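Local coordinates for uncharacterized protein DUF1185 (Bordetella bronchiseptica RB50, PDB 3BYQ) that is of unknown function but has a variant of the Bacillus chorismate mutase fold and may take part in amino-acid metabolism, at residues V134-A139 / R143-S148. Residues are numbered along the deposited sequence; the frame is centred on the assembly and turned at random.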
# COMPACT_ATOMS: atom_id res chain seq x y z
N VAL B 134 19.07 3.32 -11.39
CA VAL B 134 20.34 3.99 -11.60
C VAL B 134 21.23 3.25 -12.56
O VAL B 134 21.08 2.04 -12.83
CB VAL B 134 21.16 4.19 -10.26
CG1 VAL B 134 20.36 4.93 -9.23
CG2 VAL B 134 21.66 2.84 -9.66
N HIS B 135 22.15 4.00 -13.16
CA HIS B 135 23.17 3.38 -13.98
C HIS B 135 24.49 4.14 -13.89
O HIS B 135 24.57 5.21 -13.24
CB HIS B 135 22.72 3.07 -15.40
CG HIS B 135 22.43 4.25 -16.26
ND1 HIS B 135 21.26 4.34 -16.99
CD2 HIS B 135 23.18 5.32 -16.60
CE1 HIS B 135 21.30 5.44 -17.73
NE2 HIS B 135 22.45 6.06 -17.51
N TYR B 136 25.51 3.54 -14.49
CA TYR B 136 26.89 4.10 -14.43
C TYR B 136 26.98 5.44 -15.10
O TYR B 136 26.56 5.65 -16.26
CB TYR B 136 27.86 3.11 -15.07
CG TYR B 136 29.33 3.42 -14.97
CD1 TYR B 136 29.94 3.68 -13.77
CD2 TYR B 136 30.12 3.32 -16.10
CE1 TYR B 136 31.31 3.91 -13.71
CE2 TYR B 136 31.47 3.53 -16.05
CZ TYR B 136 32.07 3.81 -14.85
OH TYR B 136 33.43 4.05 -14.77
N ILE B 137 27.68 6.35 -14.41
CA ILE B 137 27.72 7.76 -14.85
C ILE B 137 28.55 8.00 -16.11
O ILE B 137 28.37 9.03 -16.77
CB ILE B 137 28.18 8.72 -13.73
CG1 ILE B 137 29.63 8.58 -13.35
CG2 ILE B 137 27.21 8.60 -12.47
CD1 ILE B 137 30.06 9.71 -12.40
N HIS B 138 29.43 7.07 -16.45
CA HIS B 138 30.34 7.27 -17.56
C HIS B 138 30.01 6.49 -18.82
O HIS B 138 30.55 6.77 -19.89
CB HIS B 138 31.76 6.91 -17.16
CG HIS B 138 32.28 7.73 -16.03
ND1 HIS B 138 32.40 9.10 -16.11
CD2 HIS B 138 32.68 7.38 -14.79
CE1 HIS B 138 32.88 9.56 -14.97
NE2 HIS B 138 33.07 8.54 -14.15
N ALA B 139 29.12 5.53 -18.68
CA ALA B 139 28.77 4.63 -19.77
C ALA B 139 27.55 3.83 -19.33
O ALA B 139 27.64 2.94 -18.50
CB ALA B 139 29.91 3.67 -20.10
N ARG B 143 27.10 -3.19 -17.25
CA ARG B 143 26.04 -4.06 -16.72
C ARG B 143 26.01 -4.25 -15.22
O ARG B 143 24.94 -4.41 -14.61
CB ARG B 143 26.08 -5.42 -17.44
CG ARG B 143 24.86 -6.27 -17.17
CD ARG B 143 24.96 -7.53 -17.95
NE ARG B 143 24.75 -7.28 -19.37
CZ ARG B 143 24.91 -8.19 -20.32
NH1 ARG B 143 25.37 -9.37 -20.02
NH2 ARG B 143 24.65 -7.89 -21.59
N SER B 144 27.18 -4.24 -14.62
CA SER B 144 27.33 -4.44 -13.21
C SER B 144 26.66 -3.38 -12.32
O SER B 144 26.36 -3.62 -11.15
CB SER B 144 28.81 -4.42 -12.84
OG SER B 144 29.46 -3.24 -13.32
N HIS B 145 26.42 -2.22 -12.92
CA HIS B 145 25.96 -1.03 -12.18
C HIS B 145 24.46 -0.76 -12.17
O HIS B 145 24.03 0.07 -11.41
CB HIS B 145 26.74 0.20 -12.62
CG HIS B 145 28.13 0.24 -12.06
ND1 HIS B 145 29.04 -0.79 -12.24
CD2 HIS B 145 28.80 1.22 -11.41
CE1 HIS B 145 30.18 -0.46 -11.67
NE2 HIS B 145 30.05 0.74 -11.13
N PHE B 146 23.70 -1.38 -13.06
CA PHE B 146 22.22 -1.20 -13.04
C PHE B 146 21.72 -1.55 -11.68
O PHE B 146 22.06 -2.61 -11.13
CB PHE B 146 21.50 -2.06 -14.08
CG PHE B 146 21.94 -1.80 -15.47
CD1 PHE B 146 21.77 -0.54 -16.03
CD2 PHE B 146 22.41 -2.81 -16.27
CE1 PHE B 146 22.16 -0.29 -17.33
CE2 PHE B 146 22.77 -2.56 -17.60
CZ PHE B 146 22.65 -1.30 -18.11
N ASN B 147 20.91 -0.67 -11.10
CA ASN B 147 20.43 -0.87 -9.76
C ASN B 147 19.22 0.01 -9.48
O ASN B 147 18.76 0.73 -10.37
CB ASN B 147 21.53 -0.54 -8.74
CG ASN B 147 21.50 -1.42 -7.52
OD1 ASN B 147 20.46 -1.94 -7.10
ND2 ASN B 147 22.69 -1.63 -6.95
N SER B 148 18.71 -0.07 -8.25
CA SER B 148 17.52 0.70 -7.89
C SER B 148 17.51 1.05 -6.45
O SER B 148 18.09 0.34 -5.63
CB SER B 148 16.24 -0.14 -8.14
OG SER B 148 16.11 -0.52 -9.49
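Tyr-136 turns the edge of its ring toward the face of the His-145 imidazole. The ring centroids lie 4.9 Å apart and the planes meet at 61°, an edge-to-face pair. Tyr-136 CD1 makes the closest touch, 3.6 Å from His-145 CD2. With CG of Tyr-136 anti to the backbone N (chi1 -174°), the two side chains run alongside each other. The imidazole is fixed at both nitrogens: His-145 ND1 shares a 2.7 Å hydrogen bond with Ser-144 OG, and its NE2 is hydrogen-bonded to Glu-78 OE1. The segments form the turn end of the antiparallel hairpin of strands 130-136 and 147-151, in a chorismate mutase-like fold. Val-134 and Asn-147 form a hydrogen-bonded pair of this hairpin. Val-134 N donates to Asn-147 O over 2.8 Å, nearly straight at 170°. The return bond, Asn-147 N to Val-134 O, is longer at 3.2 Å. Beside this pair, Val-134 CG2 packs 3.5 Å from Asn-147 CB. Asn-147 OD1 folds back to accept the N-H of Ser-148. One residue nearer the turn, His-135 CB lies 3.8 Å from Phe-146 CD1, while His-135 NE2 reaches Met-116 O. The Phe-146 ring stacks with His-99 of the second subunit, bringing the hairpin to the subunit interface.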